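Local coordinates for protein putative thioesterase (Novosphingobium aromaticivorans, PDB 3CJY) that probably hydrolyses acyl-CoA thioesters, as a double-hotdog protein of the acyl-CoA thioesterase family, and binds a calcium ion, at residues A87-A92 with I105-R110; R54-G59 with L209-A214. All coordinates share one frame; numbering follows the deposited sequence.

Interaction 1 (A87-A92 with I105-R110); sequences AQARVA and ISLGMR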
loop_
_atom_site.group_PDB
_atom_site.type_symbol
_atom_site.label_atom_id
_atom_site.label_comp_id
_atom_site.label_asym_id
_atom_site.label_seq_id
_atom_site.Cartn_x
_atom_site.Cartn_y
_atom_site.Cartn_z
ATOM N N ALA A 87 12.938 12.943 0.017
ATOM C CA ALA A 87 11.984 13.971 -0.307
ATOM C C ALA A 87 10.588 13.365 -0.271
ATOM O O ALA A 87 10.389 12.154 -0.502
ATOM C CB ALA A 87 12.281 14.599 -1.667
ATOM N N GLN A 88 9.646 14.213 0.096
ATOM C CA GLN A 88 8.237 13.843 0.096
ATOM C C GLN A 88 7.400 14.889 -0.562
ATOM O O GLN A 88 7.643 16.091 -0.421
ATOM C CB GLN A 88 7.759 13.573 1.481
ATOM C CG GLN A 88 8.483 12.361 1.998
ATOM C CD GLN A 88 7.945 11.951 3.281
ATOM O OE1 GLN A 88 7.687 12.830 4.086
ATOM N NE2 GLN A 88 7.735 10.624 3.510
ATOM N N ALA A 89 6.425 14.412 -1.319
ATOM C CA ALA A 89 5.536 15.302 -2.064
ATOM C C ALA A 89 4.125 14.769 -2.035
ATOM O O ALA A 89 3.901 13.612 -1.697
ATOM C CB ALA A 89 5.970 15.360 -3.505
ATOM N N ARG A 90 3.203 15.674 -2.320
ATOM C CA ARG A 90 1.811 15.349 -2.562
ATOM C C ARG A 90 1.437 15.855 -3.960
ATOM O O ARG A 90 1.862 16.936 -4.363
ATOM C CB ARG A 90 0.921 16.020 -1.545
ATOM C CG ARG A 90 1.079 15.450 -0.185
ATOM C CD ARG A 90 -0.129 15.801 0.672
ATOM N NE ARG A 90 -0.167 17.221 0.931
ATOM C CZ ARG A 90 -0.720 17.732 2.027
ATOM N NH1 ARG A 90 -1.249 16.920 2.942
ATOM N NH2 ARG A 90 -0.706 19.043 2.224
ATOM N N VAL A 91 0.629 15.084 -4.659
ATOM C CA VAL A 91 0.164 15.407 -5.989
ATOM C C VAL A 91 -1.335 15.282 -6.072
ATOM O O VAL A 91 -1.890 14.249 -5.814
ATOM C CB VAL A 91 0.769 14.510 -7.092
ATOM C CG1 VAL A 91 0.250 14.962 -8.478
ATOM C CG2 VAL A 91 2.325 14.517 -7.044
ATOM N N ALA A 92 -1.962 16.378 -6.469
ATOM C CA ALA A 92 -3.394 16.420 -6.650
ATOM C C ALA A 92 -3.703 16.452 -8.138
ATOM O O ALA A 92 -3.119 17.248 -8.914
ATOM C CB ALA A 92 -4.004 17.675 -5.977
ATOM N N ILE A 105 3.816 10.694 -2.086
ATOM C CA ILE A 105 4.962 10.078 -2.739
ATOM C C ILE A 105 6.278 10.396 -2.021
ATOM O O ILE A 105 6.508 11.535 -1.577
ATOM C CB ILE A 105 5.063 10.621 -4.200
ATOM C CG1 ILE A 105 3.757 10.342 -4.972
ATOM C CG2 ILE A 105 6.277 10.018 -4.944
ATOM C CD1 ILE A 105 3.670 10.968 -6.310
ATOM N N SER A 106 7.096 9.360 -1.849
ATOM C CA SER A 106 8.432 9.482 -1.265
ATOM C C SER A 106 9.429 9.291 -2.389
ATOM O O SER A 106 9.255 8.423 -3.233
ATOM C CB SER A 106 8.723 8.399 -0.219
ATOM O OG SER A 106 7.772 8.452 0.800
ATOM N N LEU A 107 10.466 10.121 -2.353
ATOM C CA LEU A 107 11.512 10.141 -3.376
ATOM C C LEU A 107 12.875 10.145 -2.730
ATOM O O LEU A 107 13.051 10.682 -1.660
ATOM C CB LEU A 107 11.353 11.350 -4.301
ATOM C CG LEU A 107 9.954 11.508 -4.902
ATOM C CD1 LEU A 107 9.138 12.523 -4.074
ATOM C CD2 LEU A 107 10.020 11.946 -6.360
ATOM N N GLY A 108 13.817 9.500 -3.389
ATOM C CA GLY A 108 15.178 9.467 -2.883
ATOM C C GLY A 108 15.993 8.384 -3.522
ATOM O O GLY A 108 15.479 7.459 -4.168
HETATM N N MSE A 109 17.286 8.501 -3.303
HETATM C CA MSE A 109 18.211 7.548 -3.838
HETATM C C MSE A 109 19.523 7.848 -3.138
HETATM O O MSE A 109 20.105 8.917 -3.311
HETATM C CB MSE A 109 18.301 7.707 -5.361
HETATM C CG MSE A 109 19.033 6.544 -6.014
HETATM SE SE MSE A 109 19.500 6.781 -7.925
HETATM C CE MSE A 109 20.293 8.580 -7.772
ATOM N N ARG A 110 19.930 6.930 -2.280
ATOM C CA ARG A 110 21.121 7.104 -1.451
ATOM C C ARG A 110 22.318 6.288 -1.928
ATOM O O ARG A 110 22.183 5.160 -2.359
ATOM C CB ARG A 110 20.749 6.749 -0.040
ATOM C CG ARG A 110 19.581 7.569 0.422
ATOM C CD ARG A 110 19.010 6.967 1.643
ATOM N NE ARG A 110 19.867 7.131 2.799
ATOM C CZ ARG A 110 19.796 6.375 3.886
ATOM N NH1 ARG A 110 18.959 5.361 3.915
ATOM N NH2 ARG A 110 20.593 6.605 4.933
#
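Ala87 and Leu107 grip each other through both backbone polar groups: Ala87 N donates to Leu107 O and Leu107 N to Ala87 O, each at 2.8 Å. Two residues further along strand 87-95, Ala89 and Ile105 make the same reciprocal pair, with Ala89 N to Ile105 O at 2.9 Å and Ile105 N returning the bond to Ala89 O. Between the two hydrogen-bonded pairs sits the non-hydrogen-bonded pair Gln88 and Ser106, whose CA atoms approach to 4.6 Å; here Gln88 CA lies 3.3 Å from Ile105 O in a CA-H...O contact. The strands form a beta hairpin of the N-terminal hotdog domain, and their apolar side chains turn to the face covered by helix 37-52, the long helix around which a hotdog sheet wraps. On this face Val91 CG2 meets Ile105 CD1 at 3.9 Å, the two side chains crossing at a slant. Val91 CG2 stands anti to its carbonyl carbon, while Ile105 carries its CG1 arm beside the backbone N (chi1 -57°) and extends it to CD1. Leu107 CD1 reaches Ala89 CB at 4.3 Å, and Val47, Ala48 and Val52 of the helix pack against Val91, Ile105 and Ala87 respectively. The other face is polar. Gln88 NE2 gives Ser106 OG a weak hydrogen bond, long at 3.5 Å, but both groups have stronger partners: Gln88 OE1 accepts from Gln81 NE2, and Ser106 OG bonds to the Gln58 side chain. Gln88 NE2 also donates to Phe63 O of the second subunit, so its amide is held at both ends, and Leu205 of that subunit packs over Gln88 and Ser106.

Interaction 2 (R54-G59 with L209-A214); sequences RPVVQG and LRITGA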
loop_
_atom_site.group_PDB
_atom_site.type_symbol
_atom_site.label_atom_id
_atom_site.label_comp_id
_atom_site.label_asym_id
_atom_site.label_seq_id
_atom_site.Cartn_x
_atom_site.Cartn_y
_atom_site.Cartn_z
ATOM N N ARG A 54 14.480 13.675 -8.238
ATOM C CA ARG A 54 15.024 12.412 -7.789
ATOM C C ARG A 54 13.976 11.329 -7.996
ATOM O O ARG A 54 12.801 11.614 -8.235
ATOM C CB ARG A 54 15.497 12.497 -6.353
ATOM C CG ARG A 54 14.418 12.815 -5.395
ATOM C CD ARG A 54 14.947 13.753 -4.340
ATOM N NE ARG A 54 15.957 13.144 -3.493
ATOM C CZ ARG A 54 16.583 13.802 -2.526
ATOM N NH1 ARG A 54 16.305 15.087 -2.319
ATOM N NH2 ARG A 54 17.482 13.190 -1.773
ATOM N N PRO A 55 14.409 10.079 -7.917
ATOM C CA PRO A 55 13.521 8.971 -8.233
ATOM C C PRO A 55 12.551 8.566 -7.130
ATOM O O PRO A 55 12.818 8.760 -5.950
ATOM C CB PRO A 55 14.485 7.811 -8.538
ATOM C CG PRO A 55 15.786 8.219 -8.023
ATOM C CD PRO A 55 15.771 9.655 -7.596
ATOM N N VAL A 56 11.422 8.026 -7.541
ATOM C CA VAL A 56 10.405 7.608 -6.608
ATOM C C VAL A 56 10.790 6.337 -5.909
ATOM O O VAL A 56 11.355 5.444 -6.508
ATOM C CB VAL A 56 9.053 7.371 -7.353
ATOM C CG1 VAL A 56 8.049 6.613 -6.485
ATOM C CG2 VAL A 56 8.471 8.720 -7.846
ATOM N N VAL A 57 10.501 6.298 -4.615
ATOM C CA VAL A 57 10.645 5.101 -3.778
ATOM C C VAL A 57 9.284 4.456 -3.619
ATOM O O VAL A 57 9.118 3.258 -3.755
ATOM C CB VAL A 57 11.270 5.442 -2.393
ATOM C CG1 VAL A 57 11.132 4.322 -1.375
ATOM C CG2 VAL A 57 12.679 5.961 -2.543
ATOM N N GLN A 58 8.264 5.261 -3.332
ATOM C CA GLN A 58 6.920 4.696 -3.194
ATOM C C GLN A 58 5.895 5.748 -3.342
ATOM O O GLN A 58 6.154 6.910 -3.112
ATOM C CB GLN A 58 6.731 3.978 -1.830
ATOM C CG GLN A 58 6.772 4.817 -0.565
ATOM C CD GLN A 58 5.507 5.548 -0.238
ATOM O OE1 GLN A 58 4.401 5.097 -0.560
ATOM N NE2 GLN A 58 5.657 6.697 0.432
ATOM N N GLY A 59 4.696 5.347 -3.702
ATOM C CA GLY A 59 3.594 6.315 -3.755
ATOM C C GLY A 59 2.249 5.645 -3.503
ATOM O O GLY A 59 2.067 4.454 -3.737
ATOM N N LEU A 209 2.212 1.831 -4.966
ATOM C CA LEU A 209 3.410 1.283 -5.700
ATOM C C LEU A 209 4.687 1.491 -4.873
ATOM O O LEU A 209 4.915 2.594 -4.337
ATOM C CB LEU A 209 3.578 1.948 -7.069
ATOM C CG LEU A 209 4.539 1.286 -8.040
ATOM C CD1 LEU A 209 3.965 -0.036 -8.562
ATOM C CD2 LEU A 209 4.938 2.226 -9.188
ATOM N N ARG A 210 5.493 0.432 -4.777
ATOM C CA ARG A 210 6.786 0.504 -4.098
ATOM C C ARG A 210 7.838 0.023 -5.094
ATOM O O ARG A 210 7.851 -1.142 -5.477
ATOM C CB ARG A 210 6.779 -0.368 -2.829
ATOM C CG ARG A 210 5.679 0.016 -1.921
ATOM C CD ARG A 210 5.644 -0.750 -0.607
ATOM N NE ARG A 210 4.388 -0.444 0.023
ATOM C CZ ARG A 210 4.146 0.703 0.642
ATOM N NH1 ARG A 210 5.144 1.575 0.805
ATOM N NH2 ARG A 210 2.935 0.945 1.151
ATOM N N ILE A 211 8.740 0.922 -5.488
ATOM C CA ILE A 211 9.709 0.583 -6.519
ATOM C C ILE A 211 11.065 0.275 -5.931
ATOM O O ILE A 211 11.588 1.076 -5.144
ATOM C CB ILE A 211 9.881 1.749 -7.507
ATOM C CG1 ILE A 211 8.524 2.054 -8.161
ATOM C CG2 ILE A 211 10.988 1.431 -8.559
ATOM C CD1 ILE A 211 8.552 3.302 -9.039
ATOM N N THR A 212 11.609 -0.890 -6.259
ATOM C CA THR A 212 12.983 -1.224 -5.868
ATOM C C THR A 212 13.974 -0.906 -6.999
ATOM O O THR A 212 15.085 -0.436 -6.769
ATOM C CB THR A 212 13.126 -2.698 -5.412
ATOM O OG1 THR A 212 12.381 -2.873 -4.206
ATOM C CG2 THR A 212 14.584 -3.088 -5.128
ATOM N N GLY A 213 13.569 -1.152 -8.231
ATOM C CA GLY A 213 14.445 -0.893 -9.362
ATOM C C GLY A 213 13.733 -0.942 -10.680
ATOM O O GLY A 213 12.638 -1.437 -10.773
ATOM N N ALA A 214 14.357 -0.364 -11.680
ATOM C CA ALA A 214 13.768 -0.294 -13.004
ATOM C C ALA A 214 14.500 -1.261 -13.872
ATOM O O ALA A 214 15.502 -1.879 -13.471
ATOM C CB ALA A 214 13.876 1.093 -13.579
#
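Three backbone hydrogen bonds join residues 57-59 to 209-211 as antiparallel strands: Gly59 N to Leu209 O at 2.8 Å, Leu209 N to Gly59 O at 2.9 Å, and Ile211 N to Val57 O at 2.9 Å. Gly59 and Leu209 thus form a hydrogen-bonded pair. Next to it Gln58 faces Arg210 in a non-hydrogen-bonded pair, with Gln58 CA only 3.1 Å from Leu209 O. Val57 and Gln58 both face Ser106 of strand 98-107, the neighbour on the far side of strand 56-63, a classic beta bulge at the corner where the chain turns. The side chains of Gln58 and Arg210 run alongside each other, pointing the same way, with amide and guanidinium planes 18° apart. Gln58 places CG between its backbone N and carbonyl carbon (chi1 66°) and bends again at chi2, bringing the amide up beside the arginine's terminal group. Gln58 OE1 stays 3.8 Å from Arg210 NH1, too long for a hydrogen bond, and approaches the guanidinium obliquely. Their firm partners lie outside: Gln58 NE2 bonds to Ser106 and to Gln62 OE1 of the second subunit, while Arg210 NH2 forms a salt bridge with Asp206 of that subunit and NH1 bonds to its Ser254. On the other face Val56 CG1 touches Ile211 CD1 at 4.2 Å, and Leu209 packs on Leu45 of helix 37-52 and on Ala182 and Ala185 of helix 178-185. The backbone bonds therefore splice the sheets of the N- and C-terminal hotdog domains edge to edge, as in double-hotdog thioesterases; the Gln58 amide, bonded to other partners, adds no direct bond to Arg210, whose buried charge is probably balanced across the dimer interface by Asp206 of the second subunit.

Strand 98-107 of interaction 1 and strand 56-63 of interaction 2 are neighbours, which puts the hairpin next to the domain junction, the centres of the two contacts about 9 Å apart. Ser106 is the joint between them: its O accepts from Val57 N at 2.8 Å, and its OG lies 2.8 Å from Gln58 NE2, so backbone and side chain both tie the hairpin to the bulge. Leu107 CB lies against Pro55 O at 3.4 Å. Both contacts touch the second subunit. The calcium, bound by Asp14 and Thr51, lies on the interaction 1 side: about 10 Å from the Ala87 side chain and about 13 Å from that of Val56.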